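Side-chain contacts in MmeI (PDB 5HR4), which is a Type IIL restriction-modification enzyme that binds DNA and probably methylates the exocyclic amino group of adenine, with S-adenosyl-L-methionine as methyl donor: residues K636-R641 with L815-F820; T792-W797 with Y809-S814; T819-Q824 with F896-K901; A875-Y880 with I889-F894. All blocks are in the same frame, centred on the assembly; numbering follows the deposited sequence.

Interaction 1 (K636-R641 with L815-F820); sequences KLPSMR and LVYNTF. With nucleotides of chain B.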
# COMPACT_ATOMS: atom_id res chain seq x y z
N LYS A 636 19.05 -21.48 24.15
CA LYS A 636 19.32 -22.91 24.15
C LYS A 636 18.01 -23.60 23.81
O LYS A 636 17.18 -23.87 24.68
CB LYS A 636 19.88 -23.35 25.50
N LEU A 637 17.82 -23.88 22.51
CA LEU A 637 16.59 -24.47 21.99
C LEU A 637 16.92 -25.41 20.84
O LEU A 637 17.91 -25.19 20.13
CB LEU A 637 15.62 -23.39 21.49
CG LEU A 637 15.10 -22.38 22.48
CD1 LEU A 637 14.53 -21.21 21.71
CD2 LEU A 637 14.05 -23.04 23.32
N PRO A 638 16.09 -26.43 20.61
CA PRO A 638 16.30 -27.31 19.45
C PRO A 638 16.00 -26.58 18.16
O PRO A 638 15.05 -25.79 18.09
CB PRO A 638 15.29 -28.44 19.69
CG PRO A 638 14.71 -28.21 21.08
CD PRO A 638 14.84 -26.75 21.32
N SER A 639 16.79 -26.86 17.12
CA SER A 639 16.61 -26.21 15.83
C SER A 639 15.21 -26.47 15.28
O SER A 639 14.59 -27.50 15.54
CB SER A 639 17.64 -26.71 14.83
OG SER A 639 18.94 -26.55 15.34
N MET A 640 14.71 -25.51 14.51
CA MET A 640 13.42 -25.59 13.84
C MET A 640 13.62 -25.70 12.33
O MET A 640 14.60 -25.19 11.77
CB MET A 640 12.55 -24.37 14.17
CG MET A 640 11.20 -24.34 13.48
SD MET A 640 10.19 -22.97 14.05
CE MET A 640 9.92 -23.46 15.75
N ARG A 641 12.67 -26.35 11.67
CA ARG A 641 12.80 -26.70 10.26
C ARG A 641 11.57 -26.25 9.48
O ARG A 641 10.46 -26.13 10.02
CB ARG A 641 13.01 -28.20 10.11
CG ARG A 641 14.21 -28.70 10.88
CD ARG A 641 15.45 -28.65 10.02
NE ARG A 641 15.31 -29.64 8.96
CZ ARG A 641 16.11 -29.77 7.92
NH1 ARG A 641 17.16 -28.96 7.77
NH2 ARG A 641 15.87 -30.71 7.03
N LEU A 815 13.04 -15.37 12.12
CA LEU A 815 12.68 -14.07 12.67
C LEU A 815 12.13 -14.15 14.09
O LEU A 815 12.41 -13.27 14.91
CB LEU A 815 11.65 -13.37 11.78
CG LEU A 815 12.17 -12.59 10.58
CD1 LEU A 815 11.01 -12.25 9.68
CD2 LEU A 815 12.87 -11.31 11.02
N VAL A 816 11.35 -15.17 14.40
CA VAL A 816 10.70 -15.31 15.69
C VAL A 816 11.51 -16.22 16.59
O VAL A 816 12.23 -15.77 17.48
CB VAL A 816 9.28 -15.87 15.52
CG1 VAL A 816 8.54 -15.84 16.86
CG2 VAL A 816 8.54 -15.09 14.44
N TYR A 817 11.38 -17.53 16.34
CA TYR A 817 12.01 -18.57 17.16
C TYR A 817 13.49 -18.31 17.39
O TYR A 817 13.99 -18.42 18.52
CB TYR A 817 11.79 -19.92 16.47
CG TYR A 817 12.22 -21.15 17.25
CD1 TYR A 817 11.46 -21.62 18.31
CD2 TYR A 817 13.35 -21.87 16.88
CE1 TYR A 817 11.83 -22.76 19.01
CE2 TYR A 817 13.73 -23.02 17.58
CZ TYR A 817 12.96 -23.46 18.65
OH TYR A 817 13.30 -24.59 19.37
N ASN A 818 14.23 -17.96 16.33
CA ASN A 818 15.68 -17.87 16.47
C ASN A 818 16.13 -16.64 17.25
O ASN A 818 17.26 -16.60 17.74
CB ASN A 818 16.37 -17.86 15.10
CG ASN A 818 16.34 -19.21 14.44
OD1 ASN A 818 16.10 -20.22 15.09
ND2 ASN A 818 16.58 -19.23 13.14
N THR A 819 15.28 -15.63 17.35
CA THR A 819 15.61 -14.43 18.11
C THR A 819 14.88 -14.39 19.44
O THR A 819 14.94 -13.38 20.14
CB THR A 819 15.29 -13.19 17.30
OG1 THR A 819 13.88 -13.17 17.01
CG2 THR A 819 16.05 -13.22 16.00
N PHE A 820 14.21 -15.48 19.81
CA PHE A 820 13.36 -15.55 20.99
C PHE A 820 14.20 -15.70 22.25
O PHE A 820 14.84 -16.74 22.44
CB PHE A 820 12.37 -16.72 20.86
CG PHE A 820 11.46 -16.86 22.04
CD1 PHE A 820 10.68 -15.79 22.45
CD2 PHE A 820 11.37 -18.05 22.73
CE1 PHE A 820 9.84 -15.92 23.54
CE2 PHE A 820 10.54 -18.18 23.81
CZ PHE A 820 9.77 -17.11 24.22
P DA B 2 18.80 -27.36 4.65
OP1 DA B 2 19.86 -27.26 5.69
OP2 DA B 2 17.70 -28.32 4.86
O5' DA B 2 18.10 -25.93 4.35
C5' DA B 2 18.80 -24.69 4.57
C4' DA B 2 17.91 -23.47 4.32
O4' DA B 2 17.85 -23.15 2.90
C3' DA B 2 16.45 -23.57 4.80
O3' DA B 2 16.09 -22.34 5.44
C2' DA B 2 15.69 -23.74 3.48
C1' DA B 2 16.51 -22.82 2.60
N9 DA B 2 16.30 -22.96 1.15
C8 DA B 2 16.08 -24.11 0.43
N7 DA B 2 15.93 -23.90 -0.86
C5 DA B 2 16.06 -22.52 -0.99
C6 DA B 2 16.00 -21.64 -2.10
N6 DA B 2 15.79 -22.04 -3.35
N1 DA B 2 16.17 -20.33 -1.87
C2 DA B 2 16.38 -19.91 -0.63
N3 DA B 2 16.46 -20.63 0.49
C4 DA B 2 16.28 -21.94 0.24
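Y817 puts its ring into a hollow made by L637, P638 and M640, and it is a worked example of one aromatic side chain joining two irregular segments. Its CG stands anti to the backbone N (chi1 -173°), beside its own carbonyl carbon, and from there the ring reaches across to the other segment. CB has the methyl CE of M640 at 4.1 Å. At CG and CD1 the same methyl is closer, 3.5 Å from CD1; it rides over one ring face in a CH-pi contact, with SD set obliquely to the ring in a Met-aromatic pair. The bend at chi3 of M640 (-66°) turns CE onto that face. On the opposite face CD1 of L637 lies 4.1 Å from CE1, toward the rim. CD2 and CE2 run beside CB of M640, and CZ is 3.9 Å from CB of L637. At the tip, Y817 OH donates a hydrogen bond to P638 O, modelled very short at 2.5 Å. That oxygen lies at the ring edge, while CD of P638 packs against the hydroxyl. A phenylalanine in place of Y817 would probably keep both faces filled but leave the P638 carbonyl without this donor. Further along, R641 NH1 makes a weak hydrogen bond to OP2 of DA2 of chain B. Strand 775-779 meets Y817 and M640 through I778, and helix 783-790 lends L788 to L637 and L789 to Y817.

Interaction 2 (T792-W797 with Y809-S814); sequences TMHNCW and YRYSAS. With nucleotides of chain B.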
# COMPACT_ATOMS: atom_id res chain seq x y z
N THR A 792 1.95 -17.20 26.24
CA THR A 792 1.69 -15.81 25.91
C THR A 792 2.98 -15.08 25.55
O THR A 792 3.00 -14.25 24.63
CB THR A 792 1.01 -15.12 27.10
OG1 THR A 792 -0.34 -15.58 27.21
CG2 THR A 792 1.00 -13.61 26.94
N MET A 793 4.07 -15.39 26.26
CA MET A 793 5.34 -14.72 26.04
C MET A 793 5.86 -14.94 24.63
O MET A 793 6.33 -14.00 23.96
CB MET A 793 6.36 -15.21 27.06
CG MET A 793 6.26 -14.52 28.39
SD MET A 793 6.59 -12.75 28.24
CE MET A 793 7.83 -12.58 29.53
N HIS A 794 5.82 -16.19 24.16
CA HIS A 794 6.29 -16.47 22.81
C HIS A 794 5.39 -15.82 21.78
O HIS A 794 5.87 -15.16 20.86
CB HIS A 794 6.36 -17.98 22.59
CG HIS A 794 6.78 -18.35 21.20
ND1 HIS A 794 8.01 -18.00 20.68
CD2 HIS A 794 6.12 -18.99 20.21
CE1 HIS A 794 8.09 -18.43 19.43
NE2 HIS A 794 6.96 -19.04 19.12
N ASN A 795 4.06 -15.96 21.95
CA ASN A 795 3.11 -15.36 21.01
C ASN A 795 3.21 -13.83 21.03
O ASN A 795 3.00 -13.18 20.00
CB ASN A 795 1.68 -15.78 21.34
CG ASN A 795 1.37 -17.19 20.88
OD1 ASN A 795 1.11 -17.41 19.70
ND2 ASN A 795 1.37 -18.14 21.81
N CYS A 796 3.53 -13.25 22.17
CA CYS A 796 3.78 -11.82 22.18
C CYS A 796 5.03 -11.49 21.36
O CYS A 796 5.06 -10.49 20.63
CB CYS A 796 3.91 -11.33 23.62
SG CYS A 796 4.53 -9.68 23.71
N TRP A 797 6.05 -12.34 21.45
CA TRP A 797 7.24 -12.16 20.63
C TRP A 797 6.91 -12.28 19.15
O TRP A 797 7.16 -11.36 18.37
CB TRP A 797 8.32 -13.16 21.04
CG TRP A 797 9.61 -12.92 20.36
CD1 TRP A 797 10.17 -13.65 19.35
CD2 TRP A 797 10.53 -11.86 20.64
NE1 TRP A 797 11.38 -13.12 19.00
CE2 TRP A 797 11.62 -12.01 19.76
CE3 TRP A 797 10.53 -10.80 21.54
CZ2 TRP A 797 12.70 -11.13 19.76
CZ3 TRP A 797 11.60 -9.93 21.54
CH2 TRP A 797 12.68 -10.11 20.66
N TYR A 809 -1.03 -13.34 11.48
CA TYR A 809 0.27 -13.78 11.93
C TYR A 809 0.97 -14.48 10.76
O TYR A 809 0.34 -15.20 9.99
CB TYR A 809 0.14 -14.74 13.11
CG TYR A 809 -0.64 -14.21 14.29
CD1 TYR A 809 -0.66 -12.85 14.58
CD2 TYR A 809 -1.36 -15.08 15.11
CE1 TYR A 809 -1.38 -12.36 15.64
CE2 TYR A 809 -2.08 -14.59 16.18
CZ TYR A 809 -2.09 -13.22 16.45
OH TYR A 809 -2.80 -12.72 17.52
N ARG A 810 2.27 -14.23 10.62
CA ARG A 810 3.12 -15.04 9.75
C ARG A 810 4.31 -15.48 10.57
O ARG A 810 5.12 -14.65 10.99
CB ARG A 810 3.59 -14.30 8.50
CG ARG A 810 4.45 -15.20 7.62
CD ARG A 810 5.04 -14.51 6.41
NE ARG A 810 4.00 -14.01 5.53
CZ ARG A 810 3.91 -12.74 5.18
NH1 ARG A 810 4.82 -11.88 5.61
NH2 ARG A 810 2.93 -12.33 4.37
N TYR A 811 4.43 -16.78 10.81
CA TYR A 811 5.54 -17.25 11.60
C TYR A 811 6.75 -17.42 10.71
O TYR A 811 6.63 -17.59 9.50
CB TYR A 811 5.18 -18.57 12.29
CG TYR A 811 6.07 -18.87 13.47
CD1 TYR A 811 7.30 -19.48 13.30
CD2 TYR A 811 5.68 -18.52 14.77
CE1 TYR A 811 8.12 -19.75 14.39
CE2 TYR A 811 6.51 -18.77 15.87
CZ TYR A 811 7.73 -19.39 15.67
OH TYR A 811 8.57 -19.65 16.72
N SER A 812 7.93 -17.37 11.31
CA SER A 812 9.10 -17.81 10.57
C SER A 812 10.22 -18.11 11.54
O SER A 812 10.49 -17.32 12.45
CB SER A 812 9.55 -16.76 9.56
OG SER A 812 10.25 -15.74 10.24
N ALA A 813 10.89 -19.25 11.33
CA ALA A 813 11.92 -19.71 12.25
C ALA A 813 13.02 -18.68 12.44
O ALA A 813 13.45 -18.44 13.57
CB ALA A 813 12.50 -21.03 11.75
N SER A 814 13.47 -18.04 11.36
CA SER A 814 14.62 -17.15 11.48
C SER A 814 14.30 -15.80 12.12
O SER A 814 15.21 -15.14 12.62
CB SER A 814 15.27 -16.94 10.12
OG SER A 814 14.45 -16.14 9.29
P DC B 5 8.27 -11.57 6.18
OP1 DC B 5 8.73 -10.25 6.68
OP2 DC B 5 7.32 -12.42 6.94
O5' DC B 5 7.55 -11.33 4.79
C5' DC B 5 8.22 -10.67 3.76
C4' DC B 5 7.58 -11.05 2.45
O4' DC B 5 7.71 -12.46 2.24
C3' DC B 5 6.09 -10.84 2.41
O3' DC B 5 5.82 -9.50 2.10
C2' DC B 5 5.65 -11.79 1.28
C1' DC B 5 6.78 -12.82 1.25
N1 DC B 5 6.37 -14.19 1.51
C2 DC B 5 6.47 -15.14 0.48
O2 DC B 5 6.87 -14.77 -0.62
N3 DC B 5 6.11 -16.42 0.73
C4 DC B 5 5.67 -16.76 1.95
N4 DC B 5 5.33 -18.04 2.16
C5 DC B 5 5.57 -15.80 3.00
C6 DC B 5 5.93 -14.54 2.74
P DC B 4 13.70 -16.94 6.00
OP1 DC B 4 15.15 -16.66 6.04
OP2 DC B 4 13.02 -17.57 7.16
O5' DC B 4 12.99 -15.57 5.72
C5' DC B 4 11.73 -15.27 6.33
C4' DC B 4 11.01 -14.30 5.44
O4' DC B 4 10.87 -14.89 4.13
C3' DC B 4 9.63 -13.85 5.89
O3' DC B 4 9.57 -12.42 5.79
C2' DC B 4 8.68 -14.56 4.90
C1' DC B 4 9.55 -14.81 3.68
N1 DC B 4 9.25 -16.11 2.94
C2 DC B 4 9.50 -16.18 1.57
O2 DC B 4 9.94 -15.19 0.98
N3 DC B 4 9.26 -17.35 0.91
C4 DC B 4 8.80 -18.40 1.58
N4 DC B 4 8.56 -19.52 0.89
C5 DC B 4 8.53 -18.35 2.98
C6 DC B 4 8.77 -17.20 3.62
P DG B 6 4.32 -8.94 2.19
OP1 DG B 6 4.43 -7.46 2.22
OP2 DG B 6 3.65 -9.65 3.32
O5' DG B 6 3.69 -9.35 0.77
C5' DG B 6 4.36 -8.93 -0.42
C4' DG B 6 3.63 -9.39 -1.66
O4' DG B 6 3.62 -10.84 -1.73
C3' DG B 6 2.18 -8.97 -1.76
O3' DG B 6 1.84 -8.85 -3.11
C2' DG B 6 1.44 -10.14 -1.11
C1' DG B 6 2.32 -11.34 -1.50
N9 DG B 6 2.40 -12.39 -0.48
C8 DG B 6 2.32 -12.22 0.88
N7 DG B 6 2.41 -13.33 1.55
C5 DG B 6 2.56 -14.30 0.58
C6 DG B 6 2.71 -15.70 0.71
O6 DG B 6 2.74 -16.38 1.75
N1 DG B 6 2.83 -16.33 -0.53
C2 DG B 6 2.80 -15.68 -1.74
N2 DG B 6 2.93 -16.45 -2.83
N3 DG B 6 2.67 -14.37 -1.88
C4 DG B 6 2.55 -13.74 -0.68
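H794 and Y811 meet in the target recognition domain, where helix 792-801 backs the DNA-binding segment that leads out of strand 808-810. The two side chains come from opposite directions and touch rim to rim, ring centroids 5.6 Å apart and planes at 49°, so neither covers the face of the other. NE2 of H794 lies 3.0 Å from OH of Y811, each atom near the plane of the other ring. The neighbouring R810 leaves the backbone on the other side and reaches the DNA. Its NH1 makes a fairly straight hydrogen bond to OP2 of DC5 of chain B at 2.9 Å. Its NH2 hydrogen-bonds OP2 of DG6 of chain B at 3.0 Å, and a weak hydrogen bond from NH1 goes to the same DG6 oxygen. The bend at chi3 (-61°) lays the guanidinium with one face against C6 of the DC5 base. S814 OG gives a further hydrogen bond to OP2 of DC4 of chain B, 2.9 Å away. H794 in turn has F820 packed edge-to-face against it. Chemically, the segment is thus two-sided: a buried aromatic pair toward the helix, and toward the DNA a cationic group shared between two successive phosphates, whose negative charge probably favours the arginine's position.

Interaction 3 (T819-Q824 with F896-K901); sequences TFPWIQ and FETYQK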
# COMPACT_ATOMS: atom_id res chain seq x y z
N THR A 819 15.28 -15.63 17.35
CA THR A 819 15.61 -14.43 18.11
C THR A 819 14.88 -14.39 19.44
O THR A 819 14.94 -13.38 20.14
CB THR A 819 15.29 -13.19 17.30
OG1 THR A 819 13.88 -13.17 17.01
CG2 THR A 819 16.05 -13.22 16.00
N PHE A 820 14.21 -15.48 19.81
CA PHE A 820 13.36 -15.55 20.99
C PHE A 820 14.20 -15.70 22.25
O PHE A 820 14.84 -16.74 22.44
CB PHE A 820 12.37 -16.72 20.86
CG PHE A 820 11.46 -16.86 22.04
CD1 PHE A 820 10.68 -15.79 22.45
CD2 PHE A 820 11.37 -18.05 22.73
CE1 PHE A 820 9.84 -15.92 23.54
CE2 PHE A 820 10.54 -18.18 23.81
CZ PHE A 820 9.77 -17.11 24.22
N PRO A 821 14.22 -14.70 23.14
CA PRO A 821 15.06 -14.80 24.33
C PRO A 821 14.38 -15.69 25.36
O PRO A 821 13.17 -15.59 25.58
CB PRO A 821 15.15 -13.35 24.81
CG PRO A 821 13.79 -12.80 24.46
CD PRO A 821 13.34 -13.52 23.19
N TRP A 822 15.16 -16.60 25.95
CA TRP A 822 14.59 -17.63 26.82
C TRP A 822 15.66 -18.11 27.78
O TRP A 822 16.68 -18.64 27.35
CB TRP A 822 14.05 -18.81 25.99
CG TRP A 822 13.81 -20.10 26.78
CD1 TRP A 822 14.44 -21.30 26.60
CD2 TRP A 822 12.88 -20.29 27.85
NE1 TRP A 822 13.95 -22.23 27.49
CE2 TRP A 822 12.99 -21.64 28.27
CE3 TRP A 822 11.95 -19.47 28.50
CZ2 TRP A 822 12.23 -22.16 29.31
CZ3 TRP A 822 11.19 -20.00 29.52
CH2 TRP A 822 11.33 -21.33 29.92
N ILE A 823 15.41 -17.95 29.08
CA ILE A 823 16.34 -18.44 30.09
C ILE A 823 16.09 -19.92 30.34
O ILE A 823 14.93 -20.35 30.40
CB ILE A 823 16.19 -17.64 31.39
N GLN A 824 17.18 -20.70 30.49
CA GLN A 824 17.00 -22.14 30.73
C GLN A 824 16.52 -22.37 32.16
O GLN A 824 16.97 -21.69 33.09
CB GLN A 824 18.30 -22.91 30.48
N PHE A 896 12.34 -7.46 25.09
CA PHE A 896 13.42 -6.77 24.38
C PHE A 896 14.58 -6.40 25.30
O PHE A 896 15.72 -6.32 24.84
CB PHE A 896 12.90 -5.52 23.67
CG PHE A 896 12.45 -5.76 22.25
CD1 PHE A 896 11.16 -6.21 21.98
CD2 PHE A 896 13.30 -5.53 21.19
CE1 PHE A 896 10.73 -6.42 20.69
CE2 PHE A 896 12.87 -5.74 19.89
CZ PHE A 896 11.59 -6.18 19.65
N GLU A 897 14.32 -6.16 26.60
CA GLU A 897 15.44 -6.03 27.53
C GLU A 897 16.23 -7.34 27.58
O GLU A 897 17.47 -7.32 27.52
CB GLU A 897 14.95 -5.64 28.92
N THR A 898 15.54 -8.48 27.65
CA THR A 898 16.21 -9.77 27.62
C THR A 898 16.92 -9.99 26.28
O THR A 898 18.09 -10.39 26.25
CB THR A 898 15.20 -10.89 27.86
OG1 THR A 898 14.27 -10.48 28.86
CG2 THR A 898 15.92 -12.17 28.30
N TYR A 899 16.22 -9.77 25.18
CA TYR A 899 16.84 -9.94 23.88
C TYR A 899 18.12 -9.12 23.77
O TYR A 899 19.13 -9.59 23.25
CB TYR A 899 15.87 -9.55 22.77
CG TYR A 899 16.48 -9.51 21.39
CD1 TYR A 899 16.64 -10.68 20.63
CD2 TYR A 899 16.91 -8.31 20.83
CE1 TYR A 899 17.21 -10.65 19.37
CE2 TYR A 899 17.47 -8.27 19.57
CZ TYR A 899 17.62 -9.44 18.84
OH TYR A 899 18.18 -9.38 17.58
N GLN A 900 18.10 -7.89 24.29
CA GLN A 900 19.28 -7.04 24.16
C GLN A 900 20.41 -7.51 25.07
O GLN A 900 21.58 -7.48 24.67
CB GLN A 900 18.92 -5.59 24.44
CG GLN A 900 19.88 -4.64 23.78
CD GLN A 900 19.52 -3.21 24.00
OE1 GLN A 900 18.53 -2.90 24.67
NE2 GLN A 900 20.33 -2.30 23.44
N LYS A 901 20.08 -7.95 26.29
CA LYS A 901 21.10 -8.52 27.17
C LYS A 901 21.81 -9.68 26.49
O LYS A 901 23.05 -9.77 26.53
CB LYS A 901 20.48 -8.95 28.50
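Y899 and P821 lose the most surface in this contact, followed by T819, and together they show how a loop can lie on a helix without a single hydrogen bond crossing between them. The backbones come close, CA of P821 standing 5.2 Å from CA of Y899. The proline ring faces the helix: its CB is 3.8 Å from the backbone N of Y899 and equally near CG2 of T898, and its CG lies 4.2 Å from CB of Y899. T898 crosses the proline at about a right angle; its methyl, anti to the backbone N, is the branch that touches, while OG1 is turned back to bond the carbonyl of F894 in its own helix. The ring of Y899 reaches past the proline to T819. Carbonyl O of T819 sits at the ring edge, near its plane, 3.2 Å from CD1, and CB of T819 is 3.8 Å from CE1. Both polar tips look elsewhere: OG1 of T819 bonds O of L815, and OH of Y899 has a weak bond to N of C628. Beyond the proline, W797 of helix 792-801 packs against P821. What joins the end of the recognition range to the C-terminal helix 888-903 here is therefore fit between carbon surfaces, with the hydroxyls satisfied outside the contact and a carbonyl resting against an aromatic C-H edge.

Interaction 4 (A875-Y880 with I889-F894); sequences AVDSVY and IARIAF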
# COMPACT_ATOMS: atom_id res chain seq x y z
N ALA A 875 3.68 -20.58 34.84
CA ALA A 875 4.92 -21.34 34.91
C ALA A 875 6.02 -20.71 34.06
O ALA A 875 7.17 -20.61 34.50
CB ALA A 875 4.67 -22.78 34.48
N VAL A 876 5.70 -20.28 32.83
CA VAL A 876 6.71 -19.66 31.98
C VAL A 876 7.12 -18.29 32.53
O VAL A 876 8.31 -17.95 32.57
CB VAL A 876 6.21 -19.54 30.52
CG1 VAL A 876 7.22 -18.82 29.62
CG2 VAL A 876 5.91 -20.92 29.94
N ASP A 877 6.14 -17.49 32.95
CA ASP A 877 6.47 -16.19 33.51
C ASP A 877 7.38 -16.32 34.71
O ASP A 877 8.31 -15.52 34.88
CB ASP A 877 5.19 -15.45 33.88
CG ASP A 877 4.35 -15.11 32.68
OD1 ASP A 877 4.92 -15.06 31.56
OD2 ASP A 877 3.12 -14.89 32.84
N SER A 878 7.12 -17.32 35.55
CA SER A 878 7.98 -17.58 36.69
C SER A 878 9.42 -17.86 36.25
O SER A 878 10.37 -17.37 36.88
CB SER A 878 7.43 -18.75 37.50
OG SER A 878 8.47 -19.43 38.19
N VAL A 879 9.60 -18.62 35.17
CA VAL A 879 10.96 -18.91 34.70
C VAL A 879 11.67 -17.62 34.32
O VAL A 879 12.88 -17.46 34.55
CB VAL A 879 10.93 -19.90 33.53
CG1 VAL A 879 12.33 -20.12 33.01
CG2 VAL A 879 10.32 -21.22 33.98
N TYR A 880 10.93 -16.67 33.74
CA TYR A 880 11.48 -15.36 33.41
C TYR A 880 11.68 -14.47 34.63
O TYR A 880 12.44 -13.50 34.55
CB TYR A 880 10.56 -14.61 32.44
CG TYR A 880 10.73 -15.00 31.00
CD1 TYR A 880 10.28 -16.22 30.53
CD2 TYR A 880 11.33 -14.14 30.11
CE1 TYR A 880 10.44 -16.58 29.22
CE2 TYR A 880 11.49 -14.48 28.80
CZ TYR A 880 11.05 -15.70 28.35
OH TYR A 880 11.21 -16.05 27.03
N ILE A 889 2.06 -4.49 26.14
CA ILE A 889 3.07 -3.43 26.24
C ILE A 889 4.23 -3.87 27.13
O ILE A 889 5.41 -3.78 26.75
CB ILE A 889 2.45 -2.13 26.79
CG1 ILE A 889 1.33 -1.61 25.89
CG2 ILE A 889 3.54 -1.06 26.97
CD1 ILE A 889 1.74 -0.45 25.03
N ALA A 890 3.92 -4.30 28.36
CA ALA A 890 4.97 -4.60 29.33
C ALA A 890 5.73 -5.87 28.95
O ALA A 890 6.94 -5.95 29.17
CB ALA A 890 4.38 -4.74 30.73
N ARG A 891 5.03 -6.86 28.39
CA ARG A 891 5.69 -8.08 27.93
C ARG A 891 6.64 -7.80 26.76
O ARG A 891 7.82 -8.18 26.81
CB ARG A 891 4.65 -9.14 27.56
CG ARG A 891 4.05 -9.89 28.77
CD ARG A 891 3.12 -11.04 28.37
NE ARG A 891 3.08 -12.10 29.39
CZ ARG A 891 2.13 -12.23 30.31
NH1 ARG A 891 1.12 -11.37 30.35
NH2 ARG A 891 2.17 -13.22 31.19
N ILE A 892 6.17 -7.12 25.71
CA ILE A 892 7.06 -6.76 24.60
C ILE A 892 8.31 -6.05 25.10
O ILE A 892 9.43 -6.43 24.76
CB ILE A 892 6.34 -5.88 23.57
N ALA A 893 8.12 -5.03 25.95
CA ALA A 893 9.25 -4.24 26.41
C ALA A 893 10.21 -5.06 27.26
O ALA A 893 11.43 -4.82 27.24
CB ALA A 893 8.73 -3.03 27.20
N PHE A 894 9.70 -6.06 27.98
CA PHE A 894 10.54 -6.88 28.84
C PHE A 894 11.33 -7.91 28.05
O PHE A 894 12.51 -8.15 28.32
CB PHE A 894 9.67 -7.57 29.90
CG PHE A 894 10.43 -8.52 30.78
CD1 PHE A 894 10.66 -9.83 30.39
CD2 PHE A 894 10.90 -8.10 32.01
CE1 PHE A 894 11.35 -10.70 31.21
CE2 PHE A 894 11.59 -8.96 32.83
CZ PHE A 894 11.81 -10.26 32.43
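D877 and R891 form a salt bridge between two consecutive helices of the C-terminal range, 863-880 and 888-903, and one turn further on Y880 meets F894. The matching three-residue spacing on both helices keeps the two pairs in step, with CA atoms 9.9 Å apart for D877 and R891, so the side chains must span the gap. R891 does this with a chain extended from CG to NE (chi2 -174°), ending with NH2 modelled at 2.5 Å from OD2 of D877. OD1 is farther, at 3.3 Å from the same NH2, and the carboxylate and guanidinium planes are turned 41° apart: a single nitrogen meets the carboxylate, which lies at the guanidinium edge. An alanine in place of D877 would probably leave the R891 charge without this mate and its guanidinium freer to turn. The aromatic pair is met at the rims, CE1 of F894 being 3.6 Å from CD2 of Y880, while OH of Y880 bonds the carbonyl of P821. M793 of helix 792-801 packs against D877, Y880 and R891. The contact thus combines a charge pair with an apolar contact between ring edges; with R891 buried and M793 beside both charges, the attraction is probably somewhat less screened than in water, although D877 remains partly exposed.

How the interactions relate
The four contacts form a continuous patch in which interactions 1 and 2 lie about 10 Å apart between centres, as do interactions 3 and 4. Interaction 2 is nested in the loop that interaction 1 closes, and N818 N and A813 O, 2.9 Å apart, probably bond between them. T819 and F820 belong to both interactions 1 and 3; W797 NE1 probably bonds T819 OG1 at 3.2 Å, tying in interaction 2. Y880 OH and P821 O link interactions 3 and 4. DNA is touched in interactions 1 and 2, whereas nearest atoms stand about 10 Å from it in interaction 3 and about 18 Å in interaction 4. All four lie away from the sinefungin and calcium sites.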